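Local coordinates for protein interpain A (Prevotella intermedia, PDB 3BB7) that probably cleaves proteins as a papain-like cysteine protease of the C10 family, seen here as its proenzyme with the inhibitory prodomain still attached, at residues Gly22-Ser27 and Pro33-Val38; Ala154-Thr159 and Cys189-Glu194; Met238-Ser243 and Gln311-Gly316. The protein carries 1 engineered substitution. All blocks are in the same frame, centred on the assembly; numbering follows the deposited sequence.

Contact 1 (Gly22-Ser27 and Pro33-Val38); sequences GFAVIS and PELLGV
Ser27 meets Pro33 and Glu34, and Val25 meets Leu36 and Gly37, in an antiparallel beta hairpin with a classic beta bulge; Ser27 and Val25 are the two residues of 22-27 that lose most surface to 33-38. The hairpin joins strands 23-26 and 35-39 in the Spi-inhibitor-like prodomain. At the bulge Leu36 and Gly37 both face Val25: Leu36 N donates to Val25 O at 2.8 Å, Gly37 N weakly to the same oxygen at 3.3 Å, while Val25 N bonds back to Gly37 O. One carbonyl thus serves two amides, and the register slips by one residue before Ile26 pairs with Leu35. Leu36, within the bulge, packs on Trp54, Ile58 and Ile62 of helix 49-68. Leu36 CD1 also meets Ser27 CB at 3.8 Å and lies more loosely against Val25 CG1. On the face opposite Val25, Leu35 CD1 touches both Ala24 CB and Ile26 CD1, forming a small apolar patch. Toward the turn, Glu34 runs beside Ile26, the two side chains pointing the same way, with Glu34 CG 3.9 Å from Ile26 CG2. A water donates to both Ser27 O and Glu34 OE2, bridging the exposed carboxylate to the backbone. Ser27 N bonds to Glu34 O at 2.8 Å. With OG turned between its own backbone N and carbonyl carbon (chi1 71°), Ser27 also reaches the carbonyl one residue before Glu34: Ser27 OG donates to Pro33 O at 2.6 Å, from above the carbonyl plane.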
loop_
_atom_site.group_PDB
_atom_site.type_symbol
_atom_site.label_atom_id
_atom_site.label_comp_id
_atom_site.label_asym_id
_atom_site.label_seq_id
_atom_site.Cartn_x
_atom_site.Cartn_y
_atom_site.Cartn_z
ATOM N N GLY A 22 -15.380 -0.009 15.097
ATOM C CA GLY A 22 -15.163 -0.185 13.675
ATOM C C GLY A 22 -16.045 0.747 12.877
ATOM O O GLY A 22 -16.827 1.525 13.435
ATOM N N PHE A 23 -15.936 0.652 11.560
ATOM C CA PHE A 23 -16.774 1.453 10.660
ATOM C C PHE A 23 -16.937 0.773 9.313
ATOM O O PHE A 23 -16.207 -0.165 8.970
ATOM C CB PHE A 23 -16.193 2.857 10.455
ATOM C CG PHE A 23 -14.923 2.889 9.651
ATOM C CD1 PHE A 23 -14.954 3.137 8.272
ATOM C CD2 PHE A 23 -13.704 2.684 10.265
ATOM C CE1 PHE A 23 -13.776 3.162 7.507
ATOM C CE2 PHE A 23 -12.508 2.726 9.520
ATOM C CZ PHE A 23 -12.536 2.966 8.149
ATOM N N ALA A 24 -17.871 1.286 8.527
ATOM C CA ALA A 24 -18.049 0.823 7.159
ATOM C C ALA A 24 -18.151 2.009 6.242
ATOM O O ALA A 24 -18.529 3.106 6.684
ATOM C CB ALA A 24 -19.293 -0.047 7.041
ATOM N N VAL A 25 -17.825 1.778 4.972
ATOM C CA VAL A 25 -18.006 2.759 3.907
ATOM C C VAL A 25 -19.100 2.157 3.029
ATOM O O VAL A 25 -18.989 1.010 2.566
ATOM C CB VAL A 25 -16.727 3.011 3.133
ATOM C CG1 VAL A 25 -16.967 4.109 2.085
ATOM C CG2 VAL A 25 -15.567 3.376 4.102
ATOM N N ILE A 26 -20.165 2.935 2.850
ATOM C CA ILE A 26 -21.450 2.479 2.298
ATOM C C ILE A 26 -21.871 3.364 1.118
ATOM O O ILE A 26 -21.814 4.595 1.216
ATOM C CB ILE A 26 -22.532 2.567 3.431
ATOM C CG1 ILE A 26 -22.196 1.607 4.593
ATOM C CG2 ILE A 26 -23.981 2.418 2.917
ATOM C CD1 ILE A 26 -22.051 0.222 4.186
ATOM N N SER A 27 -22.272 2.737 0.007
ATOM C CA SER A 27 -22.852 3.458 -1.146
ATOM C C SER A 27 -24.355 3.382 -1.069
ATOM O O SER A 27 -24.896 2.670 -0.226
ATOM C CB SER A 27 -22.409 2.820 -2.467
ATOM O OG SER A 27 -23.040 1.555 -2.644
ATOM N N PRO A 33 -22.558 -1.960 -5.387
ATOM C CA PRO A 33 -22.777 -2.761 -4.176
ATOM C C PRO A 33 -22.778 -1.840 -2.965
ATOM O O PRO A 33 -22.044 -0.844 -2.953
ATOM C CB PRO A 33 -21.561 -3.680 -4.125
ATOM C CG PRO A 33 -20.521 -2.988 -4.934
ATOM C CD PRO A 33 -21.225 -2.187 -5.986
ATOM N N GLU A 34 -23.587 -2.160 -1.955
ATOM C CA GLU A 34 -23.752 -1.267 -0.827
ATOM C C GLU A 34 -22.463 -1.155 0.003
ATOM O O GLU A 34 -21.992 -0.070 0.284
ATOM C CB GLU A 34 -24.880 -1.769 0.051
ATOM C CG GLU A 34 -25.233 -0.778 1.146
ATOM C CD GLU A 34 -26.408 -1.188 2.003
ATOM O OE1 GLU A 34 -26.512 -2.375 2.422
ATOM O OE2 GLU A 34 -27.218 -0.280 2.289
ATOM N N LEU A 35 -21.913 -2.272 0.443
ATOM C CA LEU A 35 -20.736 -2.171 1.292
ATOM C C LEU A 35 -19.483 -2.070 0.437
ATOM O O LEU A 35 -19.186 -2.983 -0.354
ATOM C CB LEU A 35 -20.644 -3.357 2.243
ATOM C CG LEU A 35 -19.401 -3.138 3.119
ATOM C CD1 LEU A 35 -19.740 -2.791 4.518
ATOM C CD2 LEU A 35 -18.419 -4.268 3.031
ATOM N N LEU A 36 -18.745 -0.977 0.619
ATOM C CA LEU A 36 -17.506 -0.720 -0.162
ATOM C C LEU A 36 -16.254 -1.054 0.636
ATOM O O LEU A 36 -15.219 -1.383 0.059
ATOM C CB LEU A 36 -17.464 0.740 -0.610
ATOM C CG LEU A 36 -18.715 1.204 -1.388
ATOM C CD1 LEU A 36 -18.689 2.706 -1.575
ATOM C CD2 LEU A 36 -18.745 0.508 -2.741
ATOM N N GLY A 37 -16.336 -0.934 1.958
ATOM C CA GLY A 37 -15.193 -1.187 2.821
ATOM C C GLY A 37 -15.616 -1.321 4.249
ATOM O O GLY A 37 -16.679 -0.840 4.657
ATOM N N VAL A 38 -14.789 -1.977 5.027
ATOM C CA VAL A 38 -15.118 -2.242 6.424
ATOM C C VAL A 38 -13.849 -2.405 7.234
ATOM O O VAL A 38 -12.931 -3.050 6.791
ATOM C CB VAL A 38 -16.080 -3.471 6.596
ATOM C CG1 VAL A 38 -15.518 -4.747 5.952
ATOM C CG2 VAL A 38 -16.495 -3.683 8.094
HETATM O O HOH W 1 -27.273 2.190 1.249
#

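Contact 2 (Ala154-Thr159 and Cys189-Glu194); sequences ADFGNT and CGVASE
Phe156 has CG anti to its carbonyl carbon (chi1 -49°), which sends the ring toward the end of helix 176-192; there Val191, with CG1 opposite its own backbone N (chi1 170°), presents that methyl to both Phe156 and Ala154. The contact packs the end of strand 150-154, from a two-stranded antiparallel sheet, and the loop after it against a helix C-terminus closed by a Schellman motif, within the C10 peptidase part of the chain. The ring leads with its CZ corner: Phe156 CZ lies 3.8 Å from Ala192 N, which sits in the ring plane at the edge, and 3.9 Å from Ala192 CB. Val191 CG1 approaches the same CZ obliquely at 4.1 Å. Ala154 CB fills the angle between ring and helix, 4.0 Å from Val191 CG1 and over one ring face, offset toward the rim. All four residues are buried; the side chains that meet are all apolar, with the backbone N of Ala192 at the ring edge. Tyr218 stacks on the Phe156 ring, and Phe219 meets it edge-to-face.

Polar bonds hold each side in shape. In the loop, Asn158 ND2 donates to the syn lone pair of Asp155 OD2, which lies almost in the amide plane of Asn158, and Thr159 OG1 donates to Asp155 O at 2.7 Å, bracing the turn that carries Phe156. At the helix end Glu194, with positive phi, is the C-prime residue, and Glu194 N bonds back to Val191 O at 3.1 Å. Beside it, Ser193 OG donates to Cys189 O at 2.9 Å, nearly along the C=O axis.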
loop_
_atom_site.group_PDB
_atom_site.type_symbol
_atom_site.label_atom_id
_atom_site.label_comp_id
_atom_site.label_asym_id
_atom_site.label_seq_id
_atom_site.Cartn_x
_atom_site.Cartn_y
_atom_site.Cartn_z
ATOM N N ALA A 154 22.440 3.943 0.040
ATOM C CA ALA A 154 22.230 2.669 0.692
ATOM C C ALA A 154 23.312 1.688 0.232
ATOM O O ALA A 154 23.524 1.511 -0.982
ATOM C CB ALA A 154 20.875 2.150 0.291
ATOM N N ASP A 155 24.002 1.071 1.184
ATOM C CA ASP A 155 24.963 0.008 0.869
ATOM C C ASP A 155 24.292 -1.321 1.152
ATOM O O ASP A 155 24.469 -1.932 2.219
ATOM C CB ASP A 155 26.223 0.174 1.717
ATOM C CG ASP A 155 27.276 -0.869 1.394
ATOM O OD1 ASP A 155 27.017 -1.734 0.505
ATOM O OD2 ASP A 155 28.354 -0.828 2.054
ATOM N N PHE A 156 23.464 -1.764 0.202
ATOM C CA PHE A 156 22.683 -2.995 0.385
ATOM C C PHE A 156 23.587 -4.207 0.638
ATOM O O PHE A 156 23.281 -5.084 1.481
ATOM C CB PHE A 156 21.778 -3.289 -0.824
ATOM C CG PHE A 156 20.939 -2.122 -1.297
ATOM C CD1 PHE A 156 19.634 -1.935 -0.840
ATOM C CD2 PHE A 156 21.419 -1.271 -2.290
ATOM C CE1 PHE A 156 18.843 -0.916 -1.327
ATOM C CE2 PHE A 156 20.644 -0.189 -2.764
ATOM C CZ PHE A 156 19.354 -0.020 -2.280
ATOM N N GLY A 157 24.680 -4.298 -0.134
ATOM C CA GLY A 157 25.506 -5.516 -0.108
ATOM C C GLY A 157 26.207 -5.716 1.225
ATOM O O GLY A 157 26.555 -6.853 1.582
ATOM N N ASN A 158 26.415 -4.644 1.993
ATOM C CA ASN A 158 27.029 -4.780 3.315
ATOM C C ASN A 158 26.041 -4.671 4.466
ATOM O O ASN A 158 26.448 -4.570 5.634
ATOM C CB ASN A 158 28.175 -3.793 3.472
ATOM C CG ASN A 158 29.369 -4.159 2.627
ATOM O OD1 ASN A 158 29.871 -5.272 2.709
ATOM N ND2 ASN A 158 29.812 -3.232 1.794
ATOM N N THR A 159 24.743 -4.741 4.159
ATOM C CA THR A 159 23.741 -4.594 5.189
ATOM C C THR A 159 23.065 -5.925 5.470
ATOM O O THR A 159 22.498 -6.539 4.556
ATOM C CB THR A 159 22.685 -3.541 4.793
ATOM O OG1 THR A 159 23.332 -2.281 4.698
ATOM C CG2 THR A 159 21.582 -3.429 5.854
ATOM N N CYS A 189 14.635 0.587 0.979
ATOM C CA CYS A 189 13.502 0.383 0.045
ATOM C C CYS A 189 13.278 1.623 -0.799
ATOM O O CYS A 189 12.951 1.497 -2.003
ATOM C CB CYS A 189 12.229 0.019 0.796
ATOM S SG CYS A 189 12.280 -1.657 1.486
ATOM N N GLY A 190 13.417 2.808 -0.191
ATOM C CA GLY A 190 13.272 4.049 -0.982
ATOM C C GLY A 190 14.375 4.203 -2.024
ATOM O O GLY A 190 14.106 4.484 -3.211
ATOM N N VAL A 191 15.636 4.090 -1.600
ATOM C CA VAL A 191 16.755 4.262 -2.540
ATOM C C VAL A 191 16.644 3.237 -3.686
ATOM O O VAL A 191 16.837 3.566 -4.861
ATOM C CB VAL A 191 18.095 4.143 -1.809
ATOM C CG1 VAL A 191 19.252 4.070 -2.815
ATOM C CG2 VAL A 191 18.251 5.339 -0.839
ATOM N N ALA A 192 16.321 1.988 -3.351
ATOM C CA ALA A 192 16.127 0.933 -4.376
ATOM C C ALA A 192 15.037 1.282 -5.390
ATOM O O ALA A 192 15.123 0.870 -6.557
ATOM C CB ALA A 192 15.807 -0.374 -3.735
ATOM N N SER A 193 14.042 2.062 -4.962
ATOM C CA SER A 193 12.905 2.426 -5.790
ATOM C C SER A 193 13.094 3.747 -6.488
ATOM O O SER A 193 12.144 4.270 -7.090
ATOM C CB SER A 193 11.647 2.465 -4.933
ATOM O OG SER A 193 11.367 1.162 -4.410
ATOM N N GLU A 194 14.323 4.290 -6.437
ATOM C CA GLU A 194 14.617 5.620 -7.034
ATOM C C GLU A 194 13.692 6.712 -6.489
ATOM O O GLU A 194 13.206 7.585 -7.234
ATOM C CB GLU A 194 14.554 5.571 -8.555
ATOM C CG GLU A 194 15.369 6.630 -9.274
ATOM C CD GLU A 194 16.870 6.512 -9.044
ATOM O OE1 GLU A 194 17.576 7.517 -9.317
ATOM O OE2 GLU A 194 17.332 5.438 -8.604
#

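Contact 3 (Met238-Ser243 and Gln311-Gly316); sequences MDIVFS and QDMVRG
Ile240 and Val241 of helix 234-246 receive the bent end of Met313 in the close-packed part of the contact, buried on the Met313-Val241 side with Ile240 at its border. Met313 SD rests 3.8 Å from Ile240 CG2, and Met313 CE goes on to Val241 CG2 at 3.9 Å; the sulfur chain crosses both branched side chains at a slant. The bend at chi3 (66°) carries CE toward Val241 CG2. Leu251 and Tyr253 touch Met313 from the neighbouring strand, and Ile227 from the other. Helix 234-246 here lies against the peptidase end of the long antiparallel sheet, its segment axis 11.2 Å from that of strand 312-315 and inclined to it by 35°. Met313 is still about 11 Å, side chain to side chain, from His267, the predicted proton acceptor. Toward solvent the packing thins to one partly exposed pair. The Arg315 chain, extended from CG to NE, crosses Ile240 at about a right angle, and Arg315 NH1 comes within 3.8 Å of Ile240 CD1, an oblique approach to the guanidinium. The charge itself is met elsewhere: Arg315 NE forms a salt bridge with Glu225 OE1.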
loop_
_atom_site.group_PDB
_atom_site.type_symbol
_atom_site.label_atom_id
_atom_site.label_comp_id
_atom_site.label_asym_id
_atom_site.label_seq_id
_atom_site.Cartn_x
_atom_site.Cartn_y
_atom_site.Cartn_z
ATOM N N MET A 238 -8.324 -9.618 -10.828
ATOM C CA MET A 238 -8.678 -10.165 -9.534
ATOM C C MET A 238 -8.181 -11.596 -9.431
ATOM O O MET A 238 -7.775 -12.019 -8.368
ATOM C CB MET A 238 -10.179 -10.102 -9.286
ATOM C CG MET A 238 -10.709 -8.698 -9.107
ATOM S SD MET A 238 -9.773 -7.654 -7.985
ATOM C CE MET A 238 -9.834 -8.544 -6.423
ATOM N N ASP A 239 -8.126 -12.342 -10.531
ATOM C CA ASP A 239 -7.550 -13.700 -10.439
ATOM C C ASP A 239 -6.057 -13.684 -10.052
ATOM O O ASP A 239 -5.602 -14.580 -9.322
ATOM C CB ASP A 239 -7.798 -14.467 -11.739
ATOM C CG ASP A 239 -9.226 -15.040 -11.812
ATOM O OD1 ASP A 239 -9.601 -15.546 -12.894
ATOM O OD2 ASP A 239 -9.985 -14.985 -10.792
ATOM N N ILE A 240 -5.317 -12.677 -10.507
ATOM C CA ILE A 240 -3.931 -12.538 -10.071
ATOM C C ILE A 240 -3.898 -12.290 -8.566
ATOM O O ILE A 240 -3.117 -12.918 -7.840
ATOM C CB ILE A 240 -3.199 -11.395 -10.822
ATOM C CG1 ILE A 240 -3.060 -11.774 -12.298
ATOM C CG2 ILE A 240 -1.844 -11.133 -10.190
ATOM C CD1 ILE A 240 -2.599 -10.627 -13.167
ATOM N N VAL A 241 -4.714 -11.351 -8.087
ATOM C CA VAL A 241 -4.777 -11.082 -6.649
ATOM C C VAL A 241 -5.116 -12.348 -5.848
ATOM O O VAL A 241 -4.389 -12.706 -4.887
ATOM C CB VAL A 241 -5.771 -9.959 -6.328
ATOM C CG1 VAL A 241 -5.904 -9.782 -4.797
ATOM C CG2 VAL A 241 -5.296 -8.627 -6.992
ATOM N N PHE A 242 -6.178 -13.055 -6.231
ATOM C CA PHE A 242 -6.551 -14.268 -5.473
ATOM C C PHE A 242 -5.492 -15.349 -5.515
ATOM O O PHE A 242 -5.222 -16.002 -4.505
ATOM C CB PHE A 242 -7.887 -14.836 -5.930
ATOM C CG PHE A 242 -9.038 -13.865 -5.861
ATOM C CD1 PHE A 242 -9.186 -12.970 -4.787
ATOM C CD2 PHE A 242 -9.992 -13.874 -6.881
ATOM C CE1 PHE A 242 -10.289 -12.087 -4.744
ATOM C CE2 PHE A 242 -11.094 -13.016 -6.857
ATOM C CZ PHE A 242 -11.252 -12.121 -5.786
ATOM N N SER A 243 -4.897 -15.555 -6.686
ATOM C CA SER A 243 -3.870 -16.572 -6.830
ATOM C C SER A 243 -2.629 -16.246 -5.979
ATOM O O SER A 243 -2.054 -17.149 -5.302
ATOM C CB SER A 243 -3.554 -16.850 -8.298
ATOM O OG SER A 243 -2.942 -15.745 -8.916
ATOM N N GLN A 311 -3.241 2.186 -10.923
ATOM C CA GLN A 311 -3.222 0.898 -10.219
ATOM C C GLN A 311 -2.198 -0.022 -10.836
ATOM O O GLN A 311 -2.390 -0.534 -11.942
ATOM C CB GLN A 311 -4.586 0.212 -10.260
ATOM C CG GLN A 311 -5.668 0.925 -9.479
ATOM C CD GLN A 311 -6.981 0.183 -9.576
ATOM O OE1 GLN A 311 -7.184 -0.852 -8.913
ATOM N NE2 GLN A 311 -7.889 0.702 -10.392
ATOM N N ASP A 312 -1.093 -0.160 -10.120
ATOM C CA ASP A 312 0.015 -1.003 -10.502
ATOM C C ASP A 312 0.223 -1.982 -9.359
ATOM O O ASP A 312 -0.166 -1.705 -8.214
ATOM C CB ASP A 312 1.305 -0.181 -10.638
ATOM C CG ASP A 312 1.153 1.025 -11.545
ATOM O OD1 ASP A 312 1.696 2.102 -11.196
ATOM O OD2 ASP A 312 0.485 0.910 -12.592
ATOM N N MET A 313 0.831 -3.125 -9.641
ATOM C CA MET A 313 1.236 -4.013 -8.557
ATOM C C MET A 313 2.639 -4.491 -8.815
ATOM O O MET A 313 3.082 -4.605 -9.967
ATOM C CB MET A 313 0.248 -5.176 -8.347
ATOM C CG MET A 313 0.407 -6.371 -9.230
ATOM S SD MET A 313 -0.429 -7.924 -8.714
ATOM C CE MET A 313 -2.145 -7.425 -8.879
ATOM N N VAL A 314 3.331 -4.830 -7.739
ATOM C CA VAL A 314 4.596 -5.542 -7.866
ATOM C C VAL A 314 4.314 -6.917 -7.316
ATOM O O VAL A 314 3.937 -7.044 -6.125
ATOM C CB VAL A 314 5.750 -4.868 -7.115
ATOM C CG1 VAL A 314 6.988 -5.733 -7.249
ATOM C CG2 VAL A 314 6.004 -3.484 -7.672
ATOM N N ARG A 315 4.447 -7.930 -8.174
ATOM C CA ARG A 315 4.298 -9.313 -7.759
ATOM C C ARG A 315 5.661 -10.000 -7.889
ATOM O O ARG A 315 6.624 -9.401 -8.405
ATOM C CB ARG A 315 3.190 -10.002 -8.571
ATOM C CG ARG A 315 3.506 -10.215 -10.022
ATOM C CD ARG A 315 2.328 -10.887 -10.747
ATOM N NE ARG A 315 2.609 -10.880 -12.174
ATOM C CZ ARG A 315 1.860 -11.487 -13.084
ATOM N NH1 ARG A 315 0.789 -12.182 -12.701
ATOM N NH2 ARG A 315 2.186 -11.388 -14.372
ATOM N N GLY A 316 5.776 -11.233 -7.393
ATOM C CA GLY A 316 7.035 -11.970 -7.488
ATOM C C GLY A 316 7.977 -11.727 -6.326
ATOM O O GLY A 316 9.143 -12.058 -6.410
#

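How the contacts relate
Contacts 1 and 3 belong to the same long antiparallel sheet, contact 1 between neighbouring strands of its prodomain end and contact 3 between a strand of its peptidase end and a covering helix; their nearest atoms are about 11 Å apart. Contact 2 lies on the opposite side of the chain's centre from contact 1, their centres 39 Å apart, and involves the separate small sheet's trailing loop. It is the fully buried one; contact 1 runs from buried to exposed, and contact 3 mixes buried with partly exposed residues. Backbone hydrogen bonds dominate contact 1, while contacts 2 and 3 rest mostly on side-chain packing, round one aromatic ring in contact 2, a methionine and an arginine in contact 3.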